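Local coordinates for 11R-lipoxygenase (Gersemia fruticosa, PDB 3VF1), which probably oxygenates polyunsaturated fatty acids as a calcium-dependent lipoxygenase that carries a single non-heme iron, at residues 172-186 with 429-441. Residues are numbered along the deposited sequence; the frame is centred on the assembly and turned at random.
Sequences RYVQDLPGFVDAEEP and MAINTLGRNDLIP
Tyr173 and Arg436 lead a partly buried loop-on-helix contact, in which the irregular segment 172-186, part of the loop between helices 148-164 and 208-213, runs along helix 428-438 and the turn that follows it. Tyr173 OH donates to the backbone O of Arg436 (2.7 Å), at a tilt of 24° from the carbonyl plane. The tyrosine ring lies over the arginine's aliphatic stem in a CH-pi contact, with Arg436 CG 3.9 Å from the centroid of the Tyr173 ring, while Ile440 CG2 meets the ring edge. An alanine in place of Tyr173 would probably leave the Arg436 carbonyl without this donor and the arginine stem without its aromatic cover. A bend at chi3 (-77°) sets the Arg436 guanidinium between Phe180 CD2 on one face and Asn432 O on the other. Its NH2 forms a salt bridge with Glu401 of helix 369-410 and donates to a water (2.8 Å from Arg436 NH2), which lies 3.0 Å from both Val181 O and Ala183 O. Asn437 bridges two parts of the loop: its OD1 takes a fairly straight bond from Arg172 NH2 (3.0 Å, 163°), the amide and guanidinium nearly coplanar, and its ND2 donates to Glu184 O (3.1 Å). Arg172 also pairs with Asp170. Thr433 CG2 packs on the backbone of Glu185 and Pro186, 3.4 Å from Glu185 C. The side chains of Leu434 and Ile440 lie about 7 Å from those of the iron ligands Ile698 and His397 respectively, which puts the contact one layer out from the non-heme iron site, in the helical catalytic domain of a lipoxygenase.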
loop_
_atom_site.group_PDB
_atom_site.type_symbol
_atom_site.label_atom_id
_atom_site.label_comp_id
_atom_site.label_asym_id
_atom_site.label_seq_id
_atom_site.Cartn_x
_atom_site.Cartn_y
_atom_site.Cartn_z
ATOM N N ARG A 172 18.185 -10.599 7.829
ATOM C CA ARG A 172 17.006 -10.384 8.657
ATOM C C ARG A 172 15.718 -10.743 7.920
ATOM O O ARG A 172 14.727 -11.114 8.547
ATOM C CB ARG A 172 16.933 -8.926 9.118
ATOM C CG ARG A 172 18.009 -8.519 10.110
ATOM C CD ARG A 172 17.822 -7.078 10.570
ATOM N NE ARG A 172 17.892 -6.138 9.454
ATOM C CZ ARG A 172 17.671 -4.831 9.556
ATOM N NH1 ARG A 172 17.357 -4.289 10.726
ATOM N NH2 ARG A 172 17.761 -4.061 8.481
ATOM N N TYR A 173 15.734 -10.644 6.592
ATOM C CA TYR A 173 14.500 -10.740 5.814
ATOM C C TYR A 173 14.549 -11.710 4.631
ATOM O O TYR A 173 13.690 -11.651 3.752
ATOM C CB TYR A 173 14.120 -9.351 5.300
ATOM C CG TYR A 173 14.037 -8.311 6.391
ATOM C CD1 TYR A 173 13.019 -8.354 7.337
ATOM C CD2 TYR A 173 14.972 -7.286 6.479
ATOM C CE1 TYR A 173 12.936 -7.410 8.340
ATOM C CE2 TYR A 173 14.897 -6.335 7.481
ATOM C CZ TYR A 173 13.876 -6.402 8.407
ATOM O OH TYR A 173 13.795 -5.462 9.408
ATOM N N VAL A 174 15.532 -12.604 4.603
ATOM C CA VAL A 174 15.655 -13.543 3.486
ATOM C C VAL A 174 14.774 -14.781 3.639
ATOM O O VAL A 174 14.548 -15.502 2.668
ATOM C CB VAL A 174 17.115 -14.019 3.263
ATOM C CG1 VAL A 174 17.982 -12.877 2.757
ATOM C CG2 VAL A 174 17.694 -14.639 4.532
ATOM N N GLN A 175 14.271 -15.024 4.844
ATOM C CA GLN A 175 13.544 -16.259 5.124
ATOM C C GLN A 175 12.034 -16.047 5.245
ATOM O O GLN A 175 11.572 -15.208 6.017
ATOM C CB GLN A 175 14.088 -16.904 6.399
ATOM C CG GLN A 175 14.212 -18.419 6.321
ATOM C CD GLN A 175 15.196 -18.977 7.334
ATOM O OE1 GLN A 175 16.008 -18.242 7.898
ATOM N NE2 GLN A 175 15.130 -20.283 7.567
ATOM N N ASP A 176 11.278 -16.821 4.469
ATOM C CA ASP A 176 9.818 -16.810 4.523
ATOM C C ASP A 176 9.226 -15.416 4.326
ATOM O O ASP A 176 8.298 -15.021 5.031
ATOM C CB ASP A 176 9.331 -17.405 5.847
ATOM C CG ASP A 176 9.597 -18.893 5.947
ATOM O OD1 ASP A 176 9.616 -19.562 4.895
ATOM O OD2 ASP A 176 9.786 -19.394 7.075
ATOM N N LEU A 177 9.766 -14.680 3.362
ATOM C CA LEU A 177 9.246 -13.362 3.019
ATOM C C LEU A 177 9.426 -13.097 1.529
ATOM O O LEU A 177 10.231 -13.757 0.870
ATOM C CB LEU A 177 9.958 -12.276 3.830
ATOM C CG LEU A 177 9.652 -12.223 5.329
ATOM C CD1 LEU A 177 10.544 -11.204 6.018
ATOM C CD2 LEU A 177 8.185 -11.896 5.572
ATOM N N PRO A 178 8.674 -12.127 0.990
ATOM C CA PRO A 178 8.836 -11.753 -0.419
ATOM C C PRO A 178 10.224 -11.182 -0.677
ATOM O O PRO A 178 10.877 -10.716 0.258
ATOM C CB PRO A 178 7.778 -10.661 -0.620
ATOM C CG PRO A 178 6.826 -10.804 0.519
ATOM C CD PRO A 178 7.634 -11.328 1.659
ATOM N N GLY A 179 10.672 -11.221 -1.927
ATOM C CA GLY A 179 11.934 -10.609 -2.291
ATOM C C GLY A 179 11.865 -9.111 -2.077
ATOM O O GLY A 179 10.779 -8.547 -1.942
ATOM N N PHE A 180 13.021 -8.460 -2.040
ATOM C CA PHE A 180 13.075 -7.021 -1.827
ATOM C C PHE A 180 14.321 -6.432 -2.473
ATOM O O PHE A 180 15.242 -7.162 -2.834
ATOM C CB PHE A 180 13.048 -6.701 -0.329
ATOM C CG PHE A 180 14.121 -7.397 0.462
ATOM C CD1 PHE A 180 13.995 -8.735 0.798
ATOM C CD2 PHE A 180 15.250 -6.709 0.880
ATOM C CE1 PHE A 180 14.978 -9.378 1.529
ATOM C CE2 PHE A 180 16.236 -7.345 1.613
ATOM C CZ PHE A 180 16.100 -8.681 1.939
ATOM N N VAL A 181 14.342 -5.112 -2.627
ATOM C CA VAL A 181 15.479 -4.439 -3.240
ATOM C C VAL A 181 16.673 -4.444 -2.296
ATOM O O VAL A 181 16.508 -4.436 -1.075
ATOM C CB VAL A 181 15.147 -2.977 -3.605
ATOM C CG1 VAL A 181 15.036 -2.122 -2.348
ATOM C CG2 VAL A 181 16.204 -2.413 -4.541
ATOM N N ASP A 182 17.874 -4.460 -2.866
ATOM C CA ASP A 182 19.095 -4.401 -2.077
ATOM C C ASP A 182 19.457 -2.948 -1.792
ATOM O O ASP A 182 19.895 -2.221 -2.682
ATOM C CB ASP A 182 20.244 -5.087 -2.818
ATOM C CG ASP A 182 21.537 -5.085 -2.022
ATOM O OD1 ASP A 182 21.609 -4.371 -1.000
ATOM O OD2 ASP A 182 22.485 -5.795 -2.422
ATOM N N ALA A 183 19.265 -2.533 -0.544
ATOM C CA ALA A 183 19.594 -1.178 -0.124
ATOM C C ALA A 183 19.722 -1.127 1.392
ATOM O O ALA A 183 18.860 -1.627 2.112
ATOM C CB ALA A 183 18.531 -0.205 -0.599
ATOM N N GLU A 184 20.802 -0.522 1.873
ATOM C CA GLU A 184 21.062 -0.455 3.307
ATOM C C GLU A 184 20.207 0.625 3.959
ATOM O O GLU A 184 19.740 0.466 5.087
ATOM C CB GLU A 184 22.542 -0.182 3.569
ATOM C CG GLU A 184 22.926 -0.235 5.038
ATOM C CD GLU A 184 24.426 -0.157 5.255
ATOM O OE1 GLU A 184 25.178 -0.275 4.263
ATOM O OE2 GLU A 184 24.852 0.021 6.416
ATOM N N GLU A 185 20.007 1.722 3.238
ATOM C CA GLU A 185 19.191 2.828 3.726
ATOM C C GLU A 185 18.481 3.510 2.562
ATOM O O GLU A 185 18.822 3.279 1.404
ATOM C CB GLU A 185 20.059 3.849 4.465
ATOM C CG GLU A 185 20.907 3.263 5.588
ATOM C CD GLU A 185 21.646 4.334 6.370
ATOM O OE1 GLU A 185 21.262 5.519 6.259
ATOM O OE2 GLU A 185 22.607 3.992 7.090
ATOM N N PRO A 186 17.485 4.355 2.865
ATOM C CA PRO A 186 16.794 5.080 1.794
ATOM C C PRO A 186 17.757 5.883 0.923
ATOM O O PRO A 186 17.517 6.033 -0.274
ATOM C CB PRO A 186 15.854 6.017 2.557
ATOM C CG PRO A 186 15.615 5.336 3.856
ATOM C CD PRO A 186 16.899 4.635 4.188
ATOM N N MET A 429 9.768 1.236 -2.830
ATOM C CA MET A 429 11.106 0.790 -2.451
ATOM C C MET A 429 11.684 1.665 -1.343
ATOM O O MET A 429 12.293 1.163 -0.397
ATOM C CB MET A 429 12.042 0.785 -3.660
ATOM C CG MET A 429 11.935 -0.470 -4.514
ATOM S SD MET A 429 13.053 -0.476 -5.934
ATOM C CE MET A 429 12.346 0.827 -6.931
ATOM N N ALA A 430 11.489 2.975 -1.459
ATOM C CA ALA A 430 11.976 3.908 -0.449
ATOM C C ALA A 430 11.370 3.615 0.922
ATOM O O ALA A 430 12.097 3.447 1.902
ATOM C CB ALA A 430 11.673 5.341 -0.865
ATOM N N ILE A 431 10.042 3.552 0.989
ATOM C CA ILE A 431 9.353 3.375 2.265
ATOM C C ILE A 431 9.649 2.019 2.906
ATOM O O ILE A 431 9.754 1.918 4.127
ATOM C CB ILE A 431 7.821 3.547 2.127
ATOM C CG1 ILE A 431 7.157 3.554 3.506
ATOM C CG2 ILE A 431 7.223 2.437 1.272
ATOM C CD1 ILE A 431 7.681 4.624 4.442
ATOM N N ASN A 432 9.781 0.981 2.086
ATOM C CA ASN A 432 10.061 -0.358 2.601
ATOM C C ASN A 432 11.480 -0.484 3.140
ATOM O O ASN A 432 11.727 -1.226 4.088
ATOM C CB ASN A 432 9.823 -1.413 1.522
ATOM C CG ASN A 432 8.357 -1.741 1.345
ATOM O OD1 ASN A 432 7.484 -1.034 1.849
ATOM N ND2 ASN A 432 8.079 -2.819 0.627
ATOM N N THR A 433 12.415 0.237 2.529
ATOM C CA THR A 433 13.791 0.242 3.005
ATOM C C THR A 433 13.839 0.894 4.379
ATOM O O THR A 433 14.548 0.432 5.271
ATOM C CB THR A 433 14.725 1.001 2.048
ATOM O OG1 THR A 433 14.739 0.354 0.768
ATOM C CG2 THR A 433 16.142 1.037 2.603
ATOM N N LEU A 434 13.076 1.971 4.540
ATOM C CA LEU A 434 12.952 2.636 5.829
ATOM C C LEU A 434 12.258 1.707 6.819
ATOM O O LEU A 434 12.670 1.593 7.974
ATOM C CB LEU A 434 12.156 3.933 5.687
ATOM C CG LEU A 434 11.985 4.761 6.962
ATOM C CD1 LEU A 434 13.313 5.369 7.388
ATOM C CD2 LEU A 434 10.935 5.840 6.766
ATOM N N GLY A 435 11.203 1.044 6.356
ATOM C CA GLY A 435 10.454 0.118 7.187
ATOM C C GLY A 435 11.329 -0.994 7.735
ATOM O O GLY A 435 11.207 -1.381 8.897
ATOM N N ARG A 436 12.221 -1.506 6.896
ATOM C CA ARG A 436 13.109 -2.588 7.303
ATOM C C ARG A 436 14.076 -2.161 8.406
ATOM O O ARG A 436 14.720 -3.003 9.030
ATOM C CB ARG A 436 13.889 -3.123 6.099
ATOM C CG ARG A 436 13.148 -4.197 5.317
ATOM C CD ARG A 436 14.003 -4.770 4.197
ATOM N NE ARG A 436 14.081 -3.873 3.047
ATOM C CZ ARG A 436 13.177 -3.819 2.071
ATOM N NH1 ARG A 436 12.109 -4.607 2.093
ATOM N NH2 ARG A 436 13.339 -2.969 1.067
ATOM N N ASN A 437 14.175 -0.858 8.647
ATOM C CA ASN A 437 15.061 -0.344 9.687
ATOM C C ASN A 437 14.325 0.274 10.876
ATOM O O ASN A 437 14.787 0.169 12.010
ATOM C CB ASN A 437 16.024 0.688 9.095
ATOM C CG ASN A 437 16.950 0.094 8.048
ATOM O OD1 ASN A 437 17.300 -1.084 8.108
ATOM N ND2 ASN A 437 17.352 0.912 7.083
ATOM N N ASP A 438 13.186 0.912 10.620
ATOM C CA ASP A 438 12.525 1.725 11.641
ATOM C C ASP A 438 11.107 1.274 12.010
ATOM O O ASP A 438 10.501 1.828 12.926
ATOM C CB ASP A 438 12.489 3.187 11.186
ATOM C CG ASP A 438 13.870 3.814 11.131
ATOM O OD1 ASP A 438 14.868 3.065 11.071
ATOM O OD2 ASP A 438 13.958 5.061 11.147
ATOM N N LEU A 439 10.579 0.276 11.309
ATOM C CA LEU A 439 9.229 -0.206 11.588
ATOM C C LEU A 439 9.227 -1.658 12.046
ATOM O O LEU A 439 8.736 -1.982 13.128
ATOM C CB LEU A 439 8.349 -0.078 10.344
ATOM C CG LEU A 439 7.922 1.329 9.925
ATOM C CD1 LEU A 439 7.158 1.269 8.608
ATOM C CD2 LEU A 439 7.076 1.987 11.004
ATOM N N ILE A 440 9.788 -2.526 11.213
ATOM C CA ILE A 440 9.677 -3.965 11.401
ATOM C C ILE A 440 10.640 -4.533 12.448
ATOM O O ILE A 440 10.243 -5.366 13.265
ATOM C CB ILE A 440 9.904 -4.698 10.066
ATOM C CG1 ILE A 440 8.918 -4.185 9.015
ATOM C CG2 ILE A 440 9.756 -6.199 10.252
ATOM C CD1 ILE A 440 9.148 -4.743 7.627
ATOM N N PRO A 441 11.907 -4.088 12.435
ATOM C CA PRO A 441 12.887 -4.728 13.319
ATOM C C PRO A 441 12.661 -4.396 14.789
ATOM O O PRO A 441 11.810 -3.567 15.114
ATOM C CB PRO A 441 14.214 -4.138 12.842
ATOM C CG PRO A 441 13.852 -2.796 12.327
ATOM C CD PRO A 441 12.478 -2.929 11.728
HETATM O O HOH W 1 16.109 -2.642 1.314
#